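Local coordinates for ketosynthase (PDB 6KXE), which probably catalyses chain-extending condensation of a fatty acyl-ACP with malonyl-ACP, releasing carbon dioxide and yielding a 3-oxoacyl-ACP, at residues T168-G173 and H336-A341; V11-G16 and R249-H254; H355-P360 and N378-A383; G280-L285 and I316-G321. All blocks are in the same frame, centred on the assembly; numbering follows the deposited sequence.

Contact 1 (T168-G173 and H336-A341); sequences TACAAG and HSMGAA. With PPI (propanoic acid), chain C.
C170 and H336 meet at the active-site turn of the thiolase fold, where strand 161-166 gives way to helix 172-185. C170 SG lies 3.4 Å from H336 NE2 and approaches the imidazole obliquely, 53° off the ring normal. The sulfur is covalently joined to C1 of the propanoyl group at 1.7 Å, so the structure captures a thioester, whose acyl group is hydrogen-bonded to F395 N. With H301 also touching both C170 and H336, the trio is consistent with the Cys-His-His site of beta-ketoacyl-ACP synthases.

Two features orient the imidazole. Its CG stands anti to the backbone N (chi1 -163°), which carries NE2 across to the sulfur, and its ND1 accepts a bond of 3.0 Å from M338 N, the donor lying 29° out of the ring plane. M338 SD sits above one face of the same ring, toward its rim, and 4.2 Å from C170 SG.

The backbones also come close. G339 CA makes a CH...O contact with A169 O, while G173 N donates a weak bond to G339 O. One water bridges the two segments, 2.7 Å from both C170 O and M338 O.

Contact 2 (V11-G16 and R249-H254); sequences VLTGFG and RGARIH
F15 and H254 form an offset stack, their planes only 11° apart and their centroids separated by 4.2 Å. The two side chains run antiparallel alongside each other, so that F15 CE2 lies under H254 CG at 3.5 Å. Over the other face of the imidazole comes the guanidinium of R252, reached through a chain bent at chi2 and chi3, with H254 NE2 3.4 Å above its centre. The histidine is thus sandwiched.

Two hydrogen bonds cross the contact. One joins the backbones, H254 N donating to L12 O over 2.8 Å, just where the loop from helix 243-248 enters strand 255-264 beside strand 10-19 in the large mixed sheet of the thiolase fold. The other, a weak one, runs from the R252 guanidinium, through NH2, to T13 O.

Charges frame the contact. H254 gives ND1 to E354 and NE2 to D92, and D92 also pairs with R252 NH1. E241 takes both T13 OG1 and R249 NH2, while A251 CB covers one face of the R249 guanidinium.

Apolar contacts complete it: V11 CB meets I253 CG2 at 3.7 Å, the side chains crossing at about a right angle, and T13 CG2 touches A251 CB at 3.9 Å.

Contact 3 (H355-P360 and N378-A383); sequences HGFIPP and NRAVEA
The F357 ring meets A380 obliquely, CD2 to CB at 4.4 Å, while H355 CB lies at the ring's edge in its plane. The second flat group, the E382 carboxylate, stands on the same side of a short two-stranded antiparallel ribbon and brings OE1 to 3.6 Å from F357 CB. A bend at chi2 (-62°) carries this carboxylate over to the G356-F357 backbone. OE1 also comes near G356 O, an acceptor that cannot bond to it; its real partner is R33 of helix 25-34, whose charge probably offsets the proximity of the two oxygens.

In the ribbon, F357 and E382 form a non-hydrogen-bonded pair, and I358 and V381 a hydrogen-bonded one. I358 N donates to V381 O at 2.8 Å in a nearly straight bond, whereas the return bond from V381 N to I358 O is weak. On the face bearing I358 and V381 the contacts across the ribbon are apolar. I358 CB touches V381 CG2 at 4.1 Å, its CD1 reaches A383 CB at 3.8 Å, and both residues of the pair neighbour R326 of strand 326-328.

Beyond the bridges P360 lays its ring along the opposing backbone, CB 3.5 Å from R379 C and CD 4.0 Å from A380 CB. A glycine here would probably leave the N378-A380 backbone without its cover and the chain at this position, just after P359, freer to turn.

At the other end, G356 has the positive phi with which the chain leaves helix 341-355, and its O accepts from A383 N at 3.1 Å, the donor lying 60° out of the carbonyl plane.

Contact 4 (G280-L285 and I316-G321); sequences GIRLAL and IVDVYG
V319 turns CG1 anti to its own N (chi1 173°), which directs that methyl into I281 CG2 at 3.8 Å and leaves CG2 to face R282. The arginine in turn runs extended from CG to NE, so its chain passes alongside V319, pointing the other way, and its guanidinium ends flat over the valine. V319 CG2 lies 3.8 Å above that plane, offset to the rim, and R282 NH2 reaches V319 CA at 3.6 Å. In D318 the carboxylate, with CG anti to the backbone N, comes to the edge of the guanidinium. The ion pair from R282 NH2 to D318 OD1 is long, 3.6 Å, and the two planes stand 70° apart. It is thus a loose lid at the solvent-facing side, and D318 also has a weak, distant partner in R274.

Beneath it the contact is apolar. L285 and V319 reach toward each other tip to tip, CD1 to CG1 at 4.2 Å, and the I281 and I316 side chains cross at about a right angle, I281 CD1 against I316 CG1. Y320 OH lies 4.0 Å from L285 CD2 while hydrogen-bonding Q389. Replacing V319 by an alanine would probably open a gap between I281 and L285 and remove the methyl that lies against the R282 guanidinium.

The short helical segments pass 10.4 Å apart at a crossing angle of -42°. Helices 274-288 and 306-320 pack side by side in an outer helical layer of the thiolase fold: I281 and L285 rest on strands 398-405 and 387-394, I316 on 387-394 and 297-299, and Y320 on 297-299.

In the fold
Contact 1 lies at the heart of the chain, about 5 Å from its centre, and all its touching residues are buried; the others sit about 19 to 21 Å out. Its chemistry is that of a reaction site, sulfur and imidazole set among small residues. Contact 2 is also largely buried but braced by charge, and contact 4 is apolar beneath a long ion pair. Contact 3, the most exposed, combines backbone bonds with proline and aliphatic packing. Helix 341-355 links three of them: it starts from contact 1, packs on F15 of contact 2 and runs into contact 3. All four touch the large mixed sheet at different places, contacts 2 and 4 with centres 28 Å apart.

Contact 1 (T168-G173 and H336-A341)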
loop_
_atom_site.group_PDB
_atom_site.type_symbol
_atom_site.label_atom_id
_atom_site.label_comp_id
_atom_site.label_asym_id
_atom_site.label_seq_id
_atom_site.Cartn_x
_atom_site.Cartn_y
_atom_site.Cartn_z
ATOM N N THR A 168 0.408 2.469 3.137
ATOM C CA THR A 168 1.255 3.425 3.892
ATOM C C THR A 168 0.361 4.148 4.907
ATOM O O THR A 168 0.509 5.380 5.100
ATOM C CB THR A 168 1.988 4.357 2.934
ATOM O OG1 THR A 168 1.027 4.979 2.074
ATOM C CG2 THR A 168 3.013 3.621 2.089
ATOM N N ALA A 169 -0.589 3.402 5.473
ATOM C CA ALA A 169 -1.362 3.786 6.668
ATOM C C ALA A 169 -1.964 5.190 6.445
ATOM O O ALA A 169 -2.640 5.397 5.395
ATOM C CB ALA A 169 -0.399 3.696 7.834
ATOM N N CYS A 170 -1.725 6.143 7.341
ATOM C CA CYS A 170 -2.468 7.423 7.381
ATOM C C CYS A 170 -2.019 8.376 6.283
ATOM O O CYS A 170 -2.602 9.474 6.222
ATOM C CB CYS A 170 -2.353 8.054 8.757
ATOM S SG CYS A 170 -3.149 7.006 10.000
ATOM N N ALA A 171 -1.063 7.971 5.429
ATOM C CA ALA A 171 -0.637 8.769 4.252
ATOM C C ALA A 171 -1.043 8.129 2.912
ATOM O O ALA A 171 -0.710 8.660 1.854
ATOM C CB ALA A 171 0.848 8.930 4.322
ATOM N N ALA A 172 -1.797 7.042 2.951
ATOM C CA ALA A 172 -1.965 6.130 1.802
ATOM C C ALA A 172 -2.674 6.844 0.635
ATOM O O ALA A 172 -2.193 6.730 -0.492
ATOM C CB ALA A 172 -2.645 4.884 2.261
ATOM N N GLY A 173 -3.702 7.648 0.873
ATOM C CA GLY A 173 -4.401 8.355 -0.218
ATOM C C GLY A 173 -3.474 9.224 -1.034
ATOM O O GLY A 173 -3.585 9.224 -2.255
ATOM N N HIS A 336 -10.705 10.894 11.657
ATOM C CA HIS A 336 -9.508 10.317 10.985
ATOM C C HIS A 336 -9.912 9.080 10.196
ATOM O O HIS A 336 -10.101 8.002 10.829
ATOM C CB HIS A 336 -8.421 9.998 11.998
ATOM C CG HIS A 336 -7.087 9.818 11.368
ATOM N ND1 HIS A 336 -6.935 9.522 10.020
ATOM C CD2 HIS A 336 -5.841 9.942 11.880
ATOM C CE1 HIS A 336 -5.642 9.456 9.738
ATOM N NE2 HIS A 336 -4.948 9.700 10.864
ATOM N N SER A 337 -10.073 9.259 8.885
ATOM C CA SER A 337 -10.532 8.224 7.924
ATOM C C SER A 337 -9.326 7.439 7.397
ATOM O O SER A 337 -9.473 6.679 6.453
ATOM C CB SER A 337 -11.432 8.813 6.874
ATOM O OG SER A 337 -10.764 9.719 6.039
ATOM N N MET A 338 -8.191 7.576 8.079
ATOM C CA MET A 338 -7.040 6.641 7.988
ATOM C C MET A 338 -6.477 6.743 6.564
ATOM O O MET A 338 -6.001 7.836 6.218
ATOM C CB MET A 338 -7.479 5.230 8.351
ATOM C CG MET A 338 -8.115 5.165 9.771
ATOM S SD MET A 338 -7.017 5.683 11.084
ATOM C CE MET A 338 -8.203 5.776 12.437
ATOM N N GLY A 339 -6.471 5.669 5.767
ATOM C CA GLY A 339 -5.929 5.718 4.390
ATOM C C GLY A 339 -6.741 6.655 3.522
ATOM O O GLY A 339 -6.217 7.187 2.582
ATOM N N ALA A 340 -8.023 6.790 3.812
ATOM C CA ALA A 340 -8.963 7.643 3.049
ATOM C C ALA A 340 -8.727 9.113 3.378
ATOM O O ALA A 340 -9.142 9.947 2.562
ATOM C CB ALA A 340 -10.381 7.260 3.358
ATOM N N ALA A 341 -8.163 9.427 4.543
ATOM C CA ALA A 341 -8.118 10.819 5.042
ATOM C C ALA A 341 -7.468 11.711 3.989
ATOM O O ALA A 341 -8.028 12.779 3.660
ATOM C CB ALA A 341 -7.393 10.893 6.328
HETATM C C1 PPI C . -1.823 6.058 10.592
HETATM C C2 PPI C . -2.153 5.303 11.854
HETATM C C3 PPI C . -1.668 3.916 11.681
HETATM O O1 PPI C . -0.647 6.201 10.261
HETATM O O HOH W 1 -4.578 9.275 4.386
#

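Contact 2 (V11-G16 and R249-H254)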
loop_
_atom_site.group_PDB
_atom_site.type_symbol
_atom_site.label_atom_id
_atom_site.label_comp_id
_atom_site.label_asym_id
_atom_site.label_seq_id
_atom_site.Cartn_x
_atom_site.Cartn_y
_atom_site.Cartn_z
ATOM N N VAL A 11 -4.611 16.173 -14.863
ATOM C CA VAL A 11 -5.765 16.938 -14.329
ATOM C C VAL A 11 -6.708 15.981 -13.623
ATOM O O VAL A 11 -6.663 14.780 -13.897
ATOM C CB VAL A 11 -6.474 17.727 -15.441
ATOM C CG1 VAL A 11 -5.569 18.875 -15.913
ATOM C CG2 VAL A 11 -6.913 16.834 -16.581
ATOM N N LEU A 12 -7.505 16.540 -12.735
ATOM C CA LEU A 12 -8.581 15.844 -11.997
ATOM C C LEU A 12 -9.919 16.075 -12.720
ATOM O O LEU A 12 -10.400 17.226 -12.761
ATOM C CB LEU A 12 -8.615 16.406 -10.578
ATOM C CG LEU A 12 -7.350 16.196 -9.748
ATOM C CD1 LEU A 12 -7.464 16.926 -8.429
ATOM C CD2 LEU A 12 -7.097 14.721 -9.514
ATOM N N THR A 13 -10.527 15.017 -13.236
ATOM C CA THR A 13 -11.749 15.134 -14.061
ATOM C C THR A 13 -12.954 14.582 -13.298
ATOM O O THR A 13 -14.055 14.723 -13.782
ATOM C CB THR A 13 -11.573 14.427 -15.411
ATOM O OG1 THR A 13 -11.220 13.065 -15.150
ATOM C CG2 THR A 13 -10.532 15.108 -16.269
ATOM N N GLY A 14 -12.734 13.905 -12.186
ATOM C CA GLY A 14 -13.806 13.174 -11.495
ATOM C C GLY A 14 -13.479 13.026 -10.029
ATOM O O GLY A 14 -12.317 12.697 -9.739
ATOM N N PHE A 15 -14.459 13.229 -9.148
ATOM C CA PHE A 15 -14.367 12.931 -7.705
ATOM C C PHE A 15 -15.507 12.011 -7.284
ATOM O O PHE A 15 -16.680 12.265 -7.622
ATOM C CB PHE A 15 -14.475 14.202 -6.856
ATOM C CG PHE A 15 -13.435 15.265 -7.125
ATOM C CD1 PHE A 15 -12.111 14.938 -7.371
ATOM C CD2 PHE A 15 -13.777 16.607 -7.069
ATOM C CE1 PHE A 15 -11.163 15.920 -7.580
ATOM C CE2 PHE A 15 -12.818 17.589 -7.255
ATOM C CZ PHE A 15 -11.511 17.245 -7.500
ATOM N N GLY A 16 -15.162 10.986 -6.520
ATOM C CA GLY A 16 -16.119 10.085 -5.878
ATOM C C GLY A 16 -15.920 10.102 -4.376
ATOM O O GLY A 16 -14.766 9.896 -3.900
ATOM N N ARG A 249 -11.489 14.521 -25.237
ATOM C CA ARG A 249 -12.873 14.022 -25.031
ATOM C C ARG A 249 -13.780 15.108 -24.440
ATOM O O ARG A 249 -14.899 14.772 -24.098
ATOM C CB ARG A 249 -12.889 12.785 -24.137
ATOM C CG ARG A 249 -12.511 13.033 -22.678
ATOM C CD ARG A 249 -12.400 11.706 -21.931
ATOM N NE ARG A 249 -12.307 11.944 -20.500
ATOM C CZ ARG A 249 -13.351 12.195 -19.695
ATOM N NH1 ARG A 249 -14.573 12.254 -20.186
ATOM N NH2 ARG A 249 -13.173 12.393 -18.396
ATOM N N GLY A 250 -13.308 16.342 -24.293
ATOM C CA GLY A 250 -14.113 17.452 -23.754
ATOM C C GLY A 250 -14.475 17.251 -22.290
ATOM O O GLY A 250 -15.582 17.661 -21.885
ATOM N N ALA A 251 -13.558 16.728 -21.474
ATOM C CA ALA A 251 -13.818 16.487 -20.034
ATOM C C ALA A 251 -13.949 17.828 -19.331
ATOM O O ALA A 251 -13.254 18.774 -19.722
ATOM C CB ALA A 251 -12.707 15.679 -19.425
ATOM N N ARG A 252 -14.777 17.900 -18.295
ATOM C CA ARG A 252 -14.748 19.039 -17.366
ATOM C C ARG A 252 -13.615 18.816 -16.357
ATOM O O ARG A 252 -13.590 17.749 -15.714
ATOM C CB ARG A 252 -16.075 19.164 -16.637
ATOM C CG ARG A 252 -16.061 20.244 -15.572
ATOM C CD ARG A 252 -15.740 19.741 -14.168
ATOM N NE ARG A 252 -16.817 18.928 -13.619
ATOM C CZ ARG A 252 -16.846 17.598 -13.547
ATOM N NH1 ARG A 252 -17.880 17.001 -12.979
ATOM N NH2 ARG A 252 -15.845 16.867 -14.005
ATOM N N ILE A 253 -12.720 19.789 -16.222
ATOM C CA ILE A 253 -11.535 19.662 -15.316
ATOM C C ILE A 253 -11.820 20.392 -14.013
ATOM O O ILE A 253 -12.115 21.587 -14.040
ATOM C CB ILE A 253 -10.258 20.147 -16.004
ATOM C CG1 ILE A 253 -9.957 19.259 -17.208
ATOM C CG2 ILE A 253 -9.102 20.231 -15.015
ATOM C CD1 ILE A 253 -8.965 19.866 -18.184
ATOM N N HIS A 254 -11.727 19.668 -12.897
ATOM C CA HIS A 254 -11.916 20.241 -11.538
ATOM C C HIS A 254 -10.674 21.069 -11.179
ATOM O O HIS A 254 -10.827 22.191 -10.662
ATOM C CB HIS A 254 -12.160 19.146 -10.502
ATOM C CG HIS A 254 -13.478 18.462 -10.553
ATOM N ND1 HIS A 254 -14.652 19.095 -10.225
ATOM C CD2 HIS A 254 -13.799 17.175 -10.756
ATOM C CE1 HIS A 254 -15.636 18.212 -10.245
ATOM N NE2 HIS A 254 -15.135 17.031 -10.528
#

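Contact 3 (H355-P360 and N378-A383)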
loop_
_atom_site.group_PDB
_atom_site.type_symbol
_atom_site.label_atom_id
_atom_site.label_comp_id
_atom_site.label_asym_id
_atom_site.label_seq_id
_atom_site.Cartn_x
_atom_site.Cartn_y
_atom_site.Cartn_z
ATOM N N HIS A 355 -14.200 26.034 -6.375
ATOM C CA HIS A 355 -15.377 26.794 -5.885
ATOM C C HIS A 355 -14.963 28.037 -5.087
ATOM O O HIS A 355 -15.893 28.768 -4.658
ATOM C CB HIS A 355 -16.311 25.846 -5.127
ATOM C CG HIS A 355 -16.889 24.800 -6.018
ATOM N ND1 HIS A 355 -17.777 25.105 -7.019
ATOM C CD2 HIS A 355 -16.652 23.476 -6.115
ATOM C CE1 HIS A 355 -18.084 24.014 -7.689
ATOM N NE2 HIS A 355 -17.406 22.995 -7.151
ATOM N N GLY A 356 -13.655 28.268 -4.883
ATOM C CA GLY A 356 -13.125 29.482 -4.241
ATOM C C GLY A 356 -13.555 29.617 -2.791
ATOM O O GLY A 356 -14.099 30.656 -2.403
ATOM N N PHE A 357 -13.227 28.637 -1.962
ATOM C CA PHE A 357 -13.522 28.650 -0.518
ATOM C C PHE A 357 -12.442 27.854 0.224
ATOM O O PHE A 357 -11.756 27.002 -0.382
ATOM C CB PHE A 357 -14.950 28.154 -0.239
ATOM C CG PHE A 357 -15.075 26.654 -0.251
ATOM C CD1 PHE A 357 -15.235 25.964 -1.444
ATOM C CD2 PHE A 357 -14.944 25.927 0.927
ATOM C CE1 PHE A 357 -15.326 24.579 -1.456
ATOM C CE2 PHE A 357 -15.035 24.538 0.916
ATOM C CZ PHE A 357 -15.228 23.868 -0.277
ATOM N N ILE A 358 -12.267 28.162 1.503
ATOM C CA ILE A 358 -11.368 27.376 2.395
ATOM C C ILE A 358 -12.277 26.720 3.416
ATOM O O ILE A 358 -13.052 27.391 4.080
ATOM C CB ILE A 358 -10.245 28.233 2.981
ATOM C CG1 ILE A 358 -9.561 29.017 1.859
ATOM C CG2 ILE A 358 -9.275 27.377 3.799
ATOM C CD1 ILE A 358 -8.470 29.962 2.324
ATOM N N PRO A 359 -12.202 25.375 3.521
ATOM C CA PRO A 359 -12.946 24.637 4.531
ATOM C C PRO A 359 -12.394 24.983 5.913
ATOM O O PRO A 359 -11.189 25.183 6.105
ATOM C CB PRO A 359 -12.748 23.156 4.147
ATOM C CG PRO A 359 -11.420 23.146 3.376
ATOM C CD PRO A 359 -11.359 24.497 2.671
ATOM N N PRO A 360 -13.271 25.061 6.927
ATOM C CA PRO A 360 -12.872 25.466 8.271
ATOM C C PRO A 360 -12.264 24.367 9.146
ATOM O O PRO A 360 -12.552 23.192 8.961
ATOM C CB PRO A 360 -14.219 25.877 8.894
ATOM C CG PRO A 360 -15.175 24.864 8.282
ATOM C CD PRO A 360 -14.693 24.711 6.852
ATOM N N ASN A 378 -13.989 27.301 12.547
ATOM C CA ASN A 378 -15.444 27.073 12.708
ATOM C C ASN A 378 -16.272 27.349 11.454
ATOM O O ASN A 378 -17.222 26.618 11.286
ATOM C CB ASN A 378 -15.964 27.844 13.926
ATOM C CG ASN A 378 -15.219 27.390 15.146
ATOM O OD1 ASN A 378 -14.971 26.192 15.312
ATOM N ND2 ASN A 378 -14.801 28.350 15.952
ATOM N N ARG A 379 -15.994 28.372 10.648
ATOM C CA ARG A 379 -16.790 28.678 9.438
ATOM C C ARG A 379 -15.860 28.879 8.242
ATOM O O ARG A 379 -14.808 29.494 8.403
ATOM C CB ARG A 379 -17.674 29.894 9.721
ATOM C CG ARG A 379 -18.678 29.642 10.848
ATOM C CD ARG A 379 -20.025 29.098 10.366
ATOM N NE ARG A 379 -20.524 27.895 11.060
ATOM C CZ ARG A 379 -20.257 26.652 10.676
ATOM N NH1 ARG A 379 -19.471 26.459 9.636
ATOM N NH2 ARG A 379 -20.728 25.597 11.338
ATOM N N ALA A 380 -16.268 28.365 7.091
ATOM C CA ALA A 380 -15.567 28.510 5.805
ATOM C C ALA A 380 -15.472 29.998 5.449
ATOM O O ALA A 380 -16.319 30.801 5.876
ATOM C CB ALA A 380 -16.301 27.754 4.742
ATOM N N VAL A 381 -14.465 30.337 4.684
ATOM C CA VAL A 381 -14.330 31.678 4.081
ATOM C C VAL A 381 -14.253 31.519 2.571
ATOM O O VAL A 381 -13.780 30.461 2.062
ATOM C CB VAL A 381 -13.117 32.456 4.635
ATOM C CG1 VAL A 381 -13.289 32.704 6.118
ATOM C CG2 VAL A 381 -11.779 31.796 4.307
ATOM N N GLU A 382 -14.676 32.561 1.868
ATOM C CA GLU A 382 -14.494 32.651 0.402
ATOM C C GLU A 382 -13.088 33.188 0.207
ATOM O O GLU A 382 -12.650 34.002 1.019
ATOM C CB GLU A 382 -15.610 33.494 -0.217
ATOM C CG GLU A 382 -16.988 33.097 0.301
ATOM C CD GLU A 382 -17.462 31.670 0.020
ATOM O OE1 GLU A 382 -16.987 31.064 -0.978
ATOM O OE2 GLU A 382 -18.328 31.162 0.786
ATOM N N ALA A 383 -12.374 32.705 -0.792
ATOM C CA ALA A 383 -11.000 33.143 -1.057
ATOM C C ALA A 383 -10.679 32.838 -2.511
ATOM O O ALA A 383 -11.340 31.949 -3.100
ATOM C CB ALA A 383 -10.073 32.437 -0.105
#

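Contact 4 (G280-L285 and I316-G321)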
loop_
_atom_site.group_PDB
_atom_site.type_symbol
_atom_site.label_atom_id
_atom_site.label_comp_id
_atom_site.label_asym_id
_atom_site.label_seq_id
_atom_site.Cartn_x
_atom_site.Cartn_y
_atom_site.Cartn_z
ATOM N N GLY A 280 9.304 16.543 3.206
ATOM C CA GLY A 280 8.174 16.151 2.342
ATOM C C GLY A 280 7.558 17.376 1.693
ATOM O O GLY A 280 7.235 17.351 0.478
ATOM N N ILE A 281 7.371 18.430 2.467
ATOM C CA ILE A 281 6.753 19.677 1.947
ATOM C C ILE A 281 7.680 20.242 0.874
ATOM O O ILE A 281 7.189 20.591 -0.191
ATOM C CB ILE A 281 6.447 20.692 3.068
ATOM C CG1 ILE A 281 5.421 20.132 4.063
ATOM C CG2 ILE A 281 5.988 22.023 2.470
ATOM C CD1 ILE A 281 5.232 20.989 5.288
ATOM N N ARG A 282 8.950 20.421 1.182
ATOM C CA ARG A 282 9.912 21.035 0.213
ATOM C C ARG A 282 9.970 20.217 -1.078
ATOM O O ARG A 282 10.014 20.791 -2.168
ATOM C CB ARG A 282 11.285 21.150 0.852
ATOM C CG ARG A 282 11.326 22.204 1.949
ATOM C CD ARG A 282 12.748 22.268 2.484
ATOM N NE ARG A 282 12.828 23.005 3.727
ATOM C CZ ARG A 282 12.804 24.318 3.800
ATOM N NH1 ARG A 282 12.708 25.042 2.696
ATOM N NH2 ARG A 282 12.881 24.912 4.983
ATOM N N LEU A 283 10.023 18.894 -0.954
ATOM C CA LEU A 283 10.023 17.996 -2.134
ATOM C C LEU A 283 8.758 18.211 -2.961
ATOM O O LEU A 283 8.853 18.252 -4.200
ATOM C CB LEU A 283 10.182 16.556 -1.673
ATOM C CG LEU A 283 11.606 16.188 -1.242
ATOM C CD1 LEU A 283 11.602 14.863 -0.513
ATOM C CD2 LEU A 283 12.532 16.091 -2.446
ATOM N N ALA A 284 7.596 18.336 -2.321
ATOM C CA ALA A 284 6.317 18.572 -3.026
ATOM C C ALA A 284 6.345 19.914 -3.771
ATOM O O ALA A 284 5.956 19.983 -4.927
ATOM C CB ALA A 284 5.168 18.510 -2.055
ATOM N N LEU A 285 6.781 20.960 -3.116
ATOM C CA LEU A 285 6.836 22.298 -3.750
ATOM C C LEU A 285 7.796 22.253 -4.943
ATOM O O LEU A 285 7.455 22.873 -5.981
ATOM C CB LEU A 285 7.260 23.342 -2.710
ATOM C CG LEU A 285 6.271 23.567 -1.566
ATOM C CD1 LEU A 285 6.844 24.505 -0.525
ATOM C CD2 LEU A 285 4.928 24.092 -2.054
ATOM N N ILE A 316 5.746 23.263 9.185
ATOM C CA ILE A 316 5.145 24.280 8.276
ATOM C C ILE A 316 5.836 25.637 8.523
ATOM O O ILE A 316 6.221 26.328 7.525
ATOM C CB ILE A 316 3.604 24.352 8.472
ATOM C CG1 ILE A 316 2.909 23.088 7.960
ATOM C CG2 ILE A 316 3.032 25.589 7.819
ATOM C CD1 ILE A 316 1.463 22.937 8.354
ATOM N N VAL A 317 5.969 26.036 9.790
ATOM C CA VAL A 317 6.615 27.339 10.136
ATOM C C VAL A 317 8.058 27.322 9.615
ATOM O O VAL A 317 8.501 28.338 9.027
ATOM C CB VAL A 317 6.492 27.630 11.638
ATOM C CG1 VAL A 317 7.372 28.797 12.062
ATOM C CG2 VAL A 317 5.043 27.914 12.014
ATOM N N ASP A 318 8.728 26.187 9.759
ATOM C CA ASP A 318 10.101 25.941 9.260
ATOM C C ASP A 318 10.144 26.246 7.759
ATOM O O ASP A 318 10.937 27.123 7.354
ATOM C CB ASP A 318 10.537 24.538 9.654
ATOM C CG ASP A 318 11.913 24.136 9.160
ATOM O OD1 ASP A 318 12.589 25.008 8.575
ATOM O OD2 ASP A 318 12.291 22.940 9.370
ATOM N N VAL A 319 9.332 25.581 6.942
ATOM C CA VAL A 319 9.405 25.715 5.449
ATOM C C VAL A 319 8.966 27.119 4.998
ATOM O O VAL A 319 9.557 27.677 4.075
ATOM C CB VAL A 319 8.539 24.620 4.809
ATOM C CG1 VAL A 319 8.425 24.776 3.315
ATOM C CG2 VAL A 319 9.082 23.244 5.195
ATOM N N TYR A 320 7.929 27.664 5.606
ATOM C CA TYR A 320 7.279 28.932 5.160
ATOM C C TYR A 320 7.879 30.153 5.874
ATOM O O TYR A 320 7.373 31.252 5.611
ATOM C CB TYR A 320 5.760 28.843 5.371
ATOM C CG TYR A 320 5.099 27.971 4.340
ATOM C CD1 TYR A 320 4.983 26.591 4.491
ATOM C CD2 TYR A 320 4.690 28.516 3.148
ATOM C CE1 TYR A 320 4.425 25.789 3.506
ATOM C CE2 TYR A 320 4.145 27.733 2.146
ATOM C CZ TYR A 320 3.992 26.369 2.324
ATOM O OH TYR A 320 3.496 25.625 1.300
ATOM N N GLY A 321 8.846 29.973 6.779
ATOM C CA GLY A 321 9.724 31.059 7.280
ATOM C C GLY A 321 8.966 32.139 8.037
ATOM O O GLY A 321 9.300 33.365 7.844
#